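Local coordinates for sterol regulatory element-binding protein cleavage-activating protein (Schizosaccharomyces pombe, PDB 4YHC), which escorts the transcription factor precursor sre1 for processing when sterol or oxygen is low, this chain being the escort's WD40 domain, at residues Leu260-Ser273 with Val284-Glu297. The protein carries 9 engineered substitutions. Residues are numbered along the deposited sequence; the frame is centred on the assembly and turned at random.
Sequences LPPIKVNTFSVGVS and VSSISFCFTHAVTE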
ATOM      1  N   LEU A 260       9.182  19.058   5.126  1.00 22.40           N
ATOM      2  CA  LEU A 260       7.902  19.034   4.417  1.00 22.16           C
ATOM      3  C   LEU A 260       6.956  20.067   4.989  1.00 19.19           C
ATOM      4  O   LEU A 260       7.092  20.491   6.129  1.00 21.89           O
ATOM      5  CB  LEU A 260       7.204  17.638   4.512  1.00 16.28           C
ATOM      6  CG  LEU A 260       7.977  16.571   3.717  1.00 24.96           C
ATOM      7  CD1 LEU A 260       7.337  15.219   4.018  1.00 32.31           C
ATOM      8  CD2 LEU A 260       8.017  16.809   2.202  1.00 25.74           C
ATOM      9  N   PRO A 261       5.941  20.401   4.240  1.00 25.41           N
ATOM     10  CA  PRO A 261       4.856  21.199   4.818  1.00 18.36           C
ATOM     11  C   PRO A 261       3.954  20.327   5.638  1.00 18.24           C
ATOM     12  O   PRO A 261       4.176  19.082   5.717  1.00 23.01           O
ATOM     13  CB  PRO A 261       4.150  21.761   3.591  1.00 18.96           C
ATOM     14  CG  PRO A 261       4.415  20.808   2.521  1.00 21.04           C
ATOM     15  CD  PRO A 261       5.766  20.182   2.778  1.00 20.19           C
ATOM     16  N   PRO A 262       2.972  20.954   6.297  1.00 18.67           N
ATOM     17  CA  PRO A 262       2.113  20.275   7.177  1.00 18.67           C
ATOM     18  C   PRO A 262       1.333  19.216   6.425  1.00 24.56           C
ATOM     19  O   PRO A 262       0.860  19.473   5.340  1.00 23.46           O
ATOM     20  CB  PRO A 262       1.161  21.372   7.653  1.00 17.87           C
ATOM     21  CG  PRO A 262       1.931  22.647   7.490  1.00 23.27           C
ATOM     22  CD  PRO A 262       2.740  22.444   6.302  1.00 18.64           C
ATOM     23  N   ILE A 263       1.182  18.062   7.043  1.00 21.16           N
ATOM     24  CA  ILE A 263       0.642  16.852   6.377  1.00 20.55           C
ATOM     25  C   ILE A 263      -0.668  16.531   7.038  1.00 23.99           C
ATOM     26  O   ILE A 263      -0.809  16.573   8.251  1.00 27.44           O
ATOM     27  CB  ILE A 263       1.661  15.700   6.503  1.00 24.67           C
ATOM     28  CG1 ILE A 263       2.799  15.957   5.538  1.00 21.64           C
ATOM     29  CG2 ILE A 263       1.047  14.293   6.257  1.00 18.32           C
ATOM     30  CD1 ILE A 263       4.014  15.120   5.838  1.00 23.40           C
ATOM     31  N   LYS A 264      -1.668  16.243   6.249  1.00 22.68           N
ATOM     32  CA  LYS A 264      -2.939  15.811   6.770  1.00 18.70           C
ATOM     33  C   LYS A 264      -2.906  14.446   7.370  1.00 16.66           C
ATOM     34  O   LYS A 264      -2.311  13.544   6.821  1.00 17.03           O
ATOM     35  CB  LYS A 264      -3.956  15.869   5.653  1.00 21.85           C
ATOM     36  CG  LYS A 264      -5.352  15.705   6.138  1.00 25.62           C
ATOM     37  CD  LYS A 264      -6.311  16.169   5.046  1.00 33.27           C
ATOM     38  CE  LYS A 264      -7.740  15.766   5.363  1.00 38.87           C
ATOM     39  NZ  LYS A 264      -7.986  16.095   6.812  1.00 45.28           N
ATOM     40  N   VAL A 265      -3.492  14.290   8.548  1.00 20.96           N
ATOM     41  CA  VAL A 265      -3.450  13.061   9.237  1.00 17.41           C
ATOM     42  C   VAL A 265      -3.873  11.857   8.342  1.00 21.73           C
ATOM     43  O   VAL A 265      -4.754  11.920   7.514  1.00 23.21           O
ATOM     44  CB  VAL A 265      -4.235  13.107  10.582  1.00 30.81           C
ATOM     45  CG1 VAL A 265      -5.730  13.290  10.265  1.00 34.47           C
ATOM     46  CG2 VAL A 265      -4.015  11.778  11.289  1.00 23.15           C
ATOM     47  N   ASN A 266      -3.122  10.790   8.447  1.00 18.90           N
ATOM     48  CA  ASN A 266      -3.370   9.573   7.691  1.00 18.41           C
ATOM     49  C   ASN A 266      -3.352   9.654   6.204  1.00 23.62           C
ATOM     50  O   ASN A 266      -4.068   8.919   5.525  1.00 20.94           O
ATOM     51  CB  ASN A 266      -4.705   9.001   8.111  1.00 27.26           C
ATOM     52  CG  ASN A 266      -4.518   7.822   8.993  1.00 43.84           C
ATOM     53  OD1 ASN A 266      -3.805   6.846   8.622  1.00 50.99           O
ATOM     54  ND2 ASN A 266      -5.124   7.862  10.145  1.00 48.87           N
ATOM     55  N   THR A 267      -2.601  10.570   5.638  1.00 15.78           N
ATOM     56  CA  THR A 267      -2.597  10.633   4.175  1.00 15.65           C
ATOM     57  C   THR A 267      -1.246  10.398   3.523  1.00 17.51           C
ATOM     58  O   THR A 267      -1.148  10.620   2.330  1.00 16.99           O
ATOM     59  CB  THR A 267      -3.108  11.993   3.694  1.00 15.85           C
ATOM     60  OG1 THR A 267      -2.176  13.025   4.146  1.00 16.12           O
ATOM     61  CG2 THR A 267      -4.534  12.252   4.326  1.00 16.90           C
ATOM     62  N   PHE A 268      -0.254   9.980   4.300  1.00 19.86           N
ATOM     63  CA  PHE A 268       1.114   9.891   3.906  1.00 16.18           C
ATOM     64  C   PHE A 268       1.521   8.465   3.432  1.00 17.25           C
ATOM     65  O   PHE A 268       1.250   7.490   4.108  1.00 19.42           O
ATOM     66  CB  PHE A 268       1.977  10.293   5.103  1.00 15.35           C
ATOM     67  CG  PHE A 268       3.478  10.321   4.832  1.00 15.28           C
ATOM     68  CD1 PHE A 268       4.082  11.410   4.246  1.00 19.63           C
ATOM     69  CD2 PHE A 268       4.292   9.301   5.248  1.00 21.05           C
ATOM     70  CE1 PHE A 268       5.444  11.465   4.037  1.00 17.03           C
ATOM     71  CE2 PHE A 268       5.653   9.301   5.004  1.00 18.53           C
ATOM     72  CZ  PHE A 268       6.242  10.388   4.395  1.00 15.26           C
ATOM     73  N   SER A 269       2.212   8.361   2.318  1.00 14.92           N
ATOM     74  CA  SER A 269       2.824   7.086   1.949  1.00 19.05           C
ATOM     75  C   SER A 269       4.176   7.330   1.301  1.00 16.65           C
ATOM     76  O   SER A 269       4.542   8.506   0.972  1.00 14.81           O
ATOM     77  CB  SER A 269       1.887   6.252   1.072  1.00 18.66           C
ATOM     78  OG  SER A 269       1.645   6.946  -0.085  1.00 16.08           O
ATOM     79  N   VAL A 270       4.935   6.230   1.149  1.00 14.74           N
ATOM     80  CA  VAL A 270       6.291   6.314   0.614  1.00 17.59           C
ATOM     81  C   VAL A 270       6.502   5.264  -0.418  1.00 20.05           C
ATOM     82  O   VAL A 270       6.080   4.155  -0.227  1.00 14.97           O
ATOM     83  CB  VAL A 270       7.351   6.115   1.708  1.00 15.83           C
ATOM     84  CG1 VAL A 270       8.810   6.238   1.167  1.00 14.92           C
ATOM     85  CG2 VAL A 270       7.087   7.062   2.839  1.00 14.94           C
ATOM     86  N   GLY A 271       7.176   5.567  -1.484  1.00 14.71           N
ATOM     87  CA  GLY A 271       7.713   4.446  -2.326  1.00 16.75           C
ATOM     88  C   GLY A 271       9.192   4.699  -2.580  1.00 18.26           C
ATOM     89  O   GLY A 271       9.619   5.869  -2.609  1.00 15.37           O
ATOM     90  N   VAL A 272       9.973   3.637  -2.719  1.00 16.03           N
ATOM     91  CA  VAL A 272      11.382   3.724  -3.100  1.00 15.10           C
ATOM     92  C   VAL A 272      11.686   2.820  -4.327  1.00 17.12           C
ATOM     93  O   VAL A 272      11.017   1.778  -4.578  1.00 16.27           O
ATOM     94  CB  VAL A 272      12.318   3.403  -1.918  1.00 19.18           C
ATOM     95  CG1 VAL A 272      12.118   4.350  -0.729  1.00 15.21           C
ATOM     96  CG2 VAL A 272      12.088   1.978  -1.448  1.00 15.64           C
ATOM     97  N   SER A 273      12.658   3.242  -5.131  1.00 15.31           N
ATOM     98  CA  SER A 273      12.946   2.601  -6.385  1.00 15.45           C
ATOM     99  C   SER A 273      14.229   1.802  -6.412  1.00 18.23           C
ATOM    100  O   SER A 273      15.187   2.111  -5.718  1.00 15.86           O
ATOM    101  CB  SER A 273      12.894   3.592  -7.535  1.00 18.99           C
ATOM    102  OG  SER A 273      14.063   4.405  -7.567  1.00 19.36           O
ATOM    103  N   VAL A 284      18.722   2.462  -2.602  1.00 18.06           N
ATOM    104  CA  VAL A 284      17.654   2.830  -3.527  1.00 16.25           C
ATOM    105  C   VAL A 284      18.097   3.890  -4.478  1.00 18.83           C
ATOM    106  O   VAL A 284      19.027   4.658  -4.182  1.00 16.40           O
ATOM    107  CB  VAL A 284      16.372   3.321  -2.756  1.00 18.25           C
ATOM    108  CG1 VAL A 284      15.948   2.261  -1.779  1.00 15.96           C
ATOM    109  CG2 VAL A 284      16.615   4.670  -2.056  1.00 17.59           C
ATOM    110  N   SER A 285      17.476   3.951  -5.648  1.00 18.45           N
ATOM    111  CA  SER A 285      17.827   4.974  -6.599  1.00 20.25           C
ATOM    112  C   SER A 285      17.062   6.288  -6.329  1.00 25.04           C
ATOM    113  O   SER A 285      17.501   7.330  -6.809  1.00 20.44           O
ATOM    114  CB  SER A 285      17.475   4.559  -8.031  1.00 18.24           C
ATOM    115  OG  SER A 285      18.217   3.423  -8.442  1.00 27.88           O
ATOM    116  N   SER A 286      15.951   6.219  -5.600  1.00 15.63           N
ATOM    117  CA  SER A 286      15.038   7.402  -5.366  1.00 18.29           C
ATOM    118  C   SER A 286      14.059   7.145  -4.269  1.00 20.21           C
ATOM    119  O   SER A 286      13.843   5.967  -3.915  1.00 16.06           O
ATOM    120  CB  SER A 286      14.275   7.871  -6.589  1.00 17.98           C
ATOM    121  OG  SER A 286      13.327   6.933  -7.080  1.00 21.76           O
ATOM    122  N   ILE A 287      13.523   8.226  -3.675  1.00 15.21           N
ATOM    123  CA  ILE A 287      12.491   8.096  -2.649  1.00 15.11           C
ATOM    124  C   ILE A 287      11.392   9.043  -3.071  1.00 18.39           C
ATOM    125  O   ILE A 287      11.690  10.203  -3.453  1.00 18.27           O
ATOM    126  CB  ILE A 287      13.008   8.550  -1.284  1.00 16.33           C
ATOM    127  CG1 ILE A 287      14.340   7.914  -0.968  1.00 31.83           C
ATOM    128  CG2 ILE A 287      11.977   8.273  -0.179  1.00 18.73           C
ATOM    129  CD1 ILE A 287      14.969   8.423   0.328  1.00 37.10           C
ATOM    130  N   SER A 288      10.143   8.626  -2.907  1.00 16.63           N
ATOM    131  CA  SER A 288       8.964   9.452  -3.256  1.00 16.56           C
ATOM    132  C   SER A 288       8.020   9.410  -2.100  1.00 20.01           C
ATOM    133  O   SER A 288       7.757   8.303  -1.502  1.00 14.76           O
ATOM    134  CB  SER A 288       8.216   8.914  -4.436  1.00 14.72           C
ATOM    135  OG  SER A 288       8.959   8.883  -5.619  1.00 17.97           O
ATOM    136  N   PHE A 289       7.475  10.591  -1.782  1.00 14.82           N
ATOM    137  CA  PHE A 289       6.437  10.739  -0.734  1.00 14.86           C
ATOM    138  C   PHE A 289       5.170  11.209  -1.420  1.00 16.28           C
ATOM    139  O   PHE A 289       5.250  12.025  -2.364  1.00 16.72           O
ATOM    140  CB  PHE A 289       6.763  11.806   0.323  1.00 15.01           C
ATOM    141  CG  PHE A 289       7.998  11.590   1.090  1.00 19.72           C
ATOM    142  CD1 PHE A 289       8.398  10.308   1.485  1.00 20.75           C
ATOM    143  CD2 PHE A 289       8.765  12.640   1.493  1.00 19.69           C
ATOM    144  CE1 PHE A 289       9.557  10.098   2.227  1.00 15.73           C
ATOM    145  CE2 PHE A 289       9.914  12.431   2.245  1.00 25.44           C
ATOM    146  CZ  PHE A 289      10.337  11.134   2.571  1.00 17.90           C
ATOM    147  N   CYS A 290       4.035  10.763  -0.912  1.00 14.86           N
ATOM    148  CA  CYS A 290       2.724  11.226  -1.306  1.00 14.92           C
ATOM    149  C   CYS A 290       2.006  11.614  -0.056  1.00 15.05           C
ATOM    150  O   CYS A 290       2.006  10.892   0.916  1.00 16.49           O
ATOM    151  CB  CYS A 290       1.912  10.111  -2.008  1.00 23.38           C
ATOM    152  SG  CYS A 290       0.249  10.632  -2.500  1.00 94.18           S
ATOM    153  N   PHE A 291       1.346  12.754  -0.095  1.00 15.21           N
ATOM    154  CA  PHE A 291       0.525  13.236   1.057  1.00 20.74           C
ATOM    155  C   PHE A 291      -0.497  14.303   0.620  1.00 16.19           C
ATOM    156  O   PHE A 291      -0.447  14.793  -0.512  1.00 15.65           O
ATOM    157  CB  PHE A 291       1.426  13.719   2.206  1.00 15.50           C
ATOM    158  CG  PHE A 291       2.246  14.903   1.850  1.00 17.74           C
ATOM    159  CD1 PHE A 291       3.500  14.774   1.302  1.00 20.10           C
ATOM    160  CD2 PHE A 291       1.723  16.179   2.044  1.00 18.50           C
ATOM    161  CE1 PHE A 291       4.253  15.897   1.002  1.00 19.14           C
ATOM    162  CE2 PHE A 291       2.446  17.293   1.733  1.00 19.22           C
ATOM    163  CZ  PHE A 291       3.710  17.166   1.201  1.00 18.64           C
ATOM    164  N   THR A 292      -1.459  14.552   1.497  1.00 17.53           N
ATOM    165  CA  THR A 292      -2.380  15.676   1.379  1.00 18.68           C
ATOM    166  C   THR A 292      -1.937  16.776   2.280  1.00 16.35           C
ATOM    167  O   THR A 292      -1.641  16.597   3.454  1.00 16.40           O
ATOM    168  CB  THR A 292      -3.799  15.245   1.716  1.00 20.05           C
ATOM    169  OG1 THR A 292      -4.137  14.196   0.803  1.00 19.23           O
ATOM    170  CG2 THR A 292      -4.836  16.414   1.542  1.00 16.84           C
ATOM    171  N   HIS A 293      -1.762  17.909   1.658  1.00 16.48           N
ATOM    172  CA  HIS A 293      -1.245  19.091   2.299  1.00 16.73           C
ATOM    173  C   HIS A 293      -2.336  19.552   3.281  1.00 20.16           C
ATOM    174  O   HIS A 293      -3.528  19.717   2.889  1.00 21.93           O
ATOM    175  CB  HIS A 293      -1.008  20.104   1.185  1.00 16.79           C
ATOM    176  CG  HIS A 293      -0.124  21.238   1.568  1.00 17.30           C
ATOM    177  ND1 HIS A 293      -0.453  22.157   2.565  1.00 18.53           N
ATOM    178  CD2 HIS A 293       1.090  21.585   1.118  1.00 16.87           C
ATOM    179  CE1 HIS A 293       0.526  23.046   2.657  1.00 20.24           C
ATOM    180  NE2 HIS A 293       1.464  22.719   1.783  1.00 17.19           N
ATOM    181  N   ALA A 294      -1.986  19.672   4.543  1.00 18.00           N
ATOM    182  CA  ALA A 294      -2.917  20.086   5.565  1.00 18.22           C
ATOM    183  C   ALA A 294      -3.451  21.517   5.435  1.00 20.65           C
ATOM    184  O   ALA A 294      -4.489  21.824   5.986  1.00 25.28           O
ATOM    185  CB  ALA A 294      -2.287  19.916   6.950  1.00 20.47           C
ATOM    186  N   VAL A 295      -2.810  22.373   4.675  1.00 21.37           N
ATOM    187  CA  VAL A 295      -3.240  23.743   4.493  1.00 18.53           C
ATOM    188  C   VAL A 295      -4.133  23.834   3.288  1.00 23.05           C
ATOM    189  O   VAL A 295      -5.283  24.206   3.411  1.00 18.90           O
ATOM    190  CB  VAL A 295      -2.088  24.754   4.347  1.00 20.82           C
ATOM    191  CG1 VAL A 295      -2.636  26.213   4.172  1.00 21.19           C
ATOM    192  CG2 VAL A 295      -1.149  24.658   5.545  1.00 21.39           C
ATOM    193  N   THR A 296      -3.633  23.451   2.134  1.00 22.37           N
ATOM    194  CA  THR A 296      -4.413  23.600   0.862  1.00 23.49           C
ATOM    195  C   THR A 296      -5.308  22.405   0.509  1.00 22.21           C
ATOM    196  O   THR A 296      -6.060  22.460  -0.442  1.00 21.45           O
ATOM    197  CB  THR A 296      -3.439  23.772  -0.301  1.00 22.68           C
ATOM    198  OG1 THR A 296      -2.574  22.641  -0.363  1.00 23.92           O
ATOM    199  CG2 THR A 296      -2.554  25.038  -0.071  1.00 28.05           C
ATOM    200  N   GLU A 297      -5.212  21.331   1.293  1.00 21.88           N
ATOM    201  CA  GLU A 297      -5.866  20.096   0.980  1.00 26.73           C
ATOM    202  C   GLU A 297      -5.596  19.581  -0.431  1.00 19.49           C
ATOM    203  O   GLU A 297      -6.375  18.810  -0.930  1.00 26.06           O
ATOM    204  CB  GLU A 297      -7.375  20.226   1.236  1.00 30.42           C
ATOM    205  CG  GLU A 297      -7.668  20.486   2.705  1.00 36.63           C
ATOM    206  CD  GLU A 297      -8.029  19.243   3.503  1.00 60.14           C
ATOM    207  OE1 GLU A 297      -8.336  19.376   4.718  1.00 59.45           O
ATOM    208  OE2 GLU A 297      -8.000  18.122   2.927  1.00 73.94           O
TER
HETATM  209  O   HOH W   1      -2.687  11.748   0.080  1.00 28.14           O
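Thr-267 and Thr-292 illustrate how a side chain can take over where backbone pairing lapses. Thr-267 OG1 accepts the N-H of Thr-292, 3.1 Å from Thr-292 N and nearly straight (164°). The same Thr-267 OG1 donates to Lys-264 O at 2.7 Å. With chi1 at 64°, OG1 lies between its own backbone N and carbonyl carbon, where it closes the type II turn from Lys-264 to Thr-267 and receives the N-H from the facing segment. A valine in its place would probably leave the Thr-292 N-H without its acceptor and the turn without its hydroxyl tie. Thr-292 O in turn receives Lys-264 N (2.8 Å), while a water links Thr-267 O to Thr-292 OG1. Beyond the turn the two segments run on as the antiparallel beta hairpin of strands 269-278 and 281-292, within a blade of the WD40 propeller; Ser-269 and Gly-271 make hydrogen-bonded pairs with Cys-290 and Ser-288. Farther along, the hydroxyls Ser-273 OG and Ser-286 OG bond at 2.7 Å. Among the apolar contacts, Phe-268 CZ sits 3.6 Å from Phe-289 CD1, over that ring's face, the two planes inclined at 44°. Ile-263 CG1 lies over the Phe-291 ring in a CH-pi contact, 3.7 Å from Phe-291 CD2.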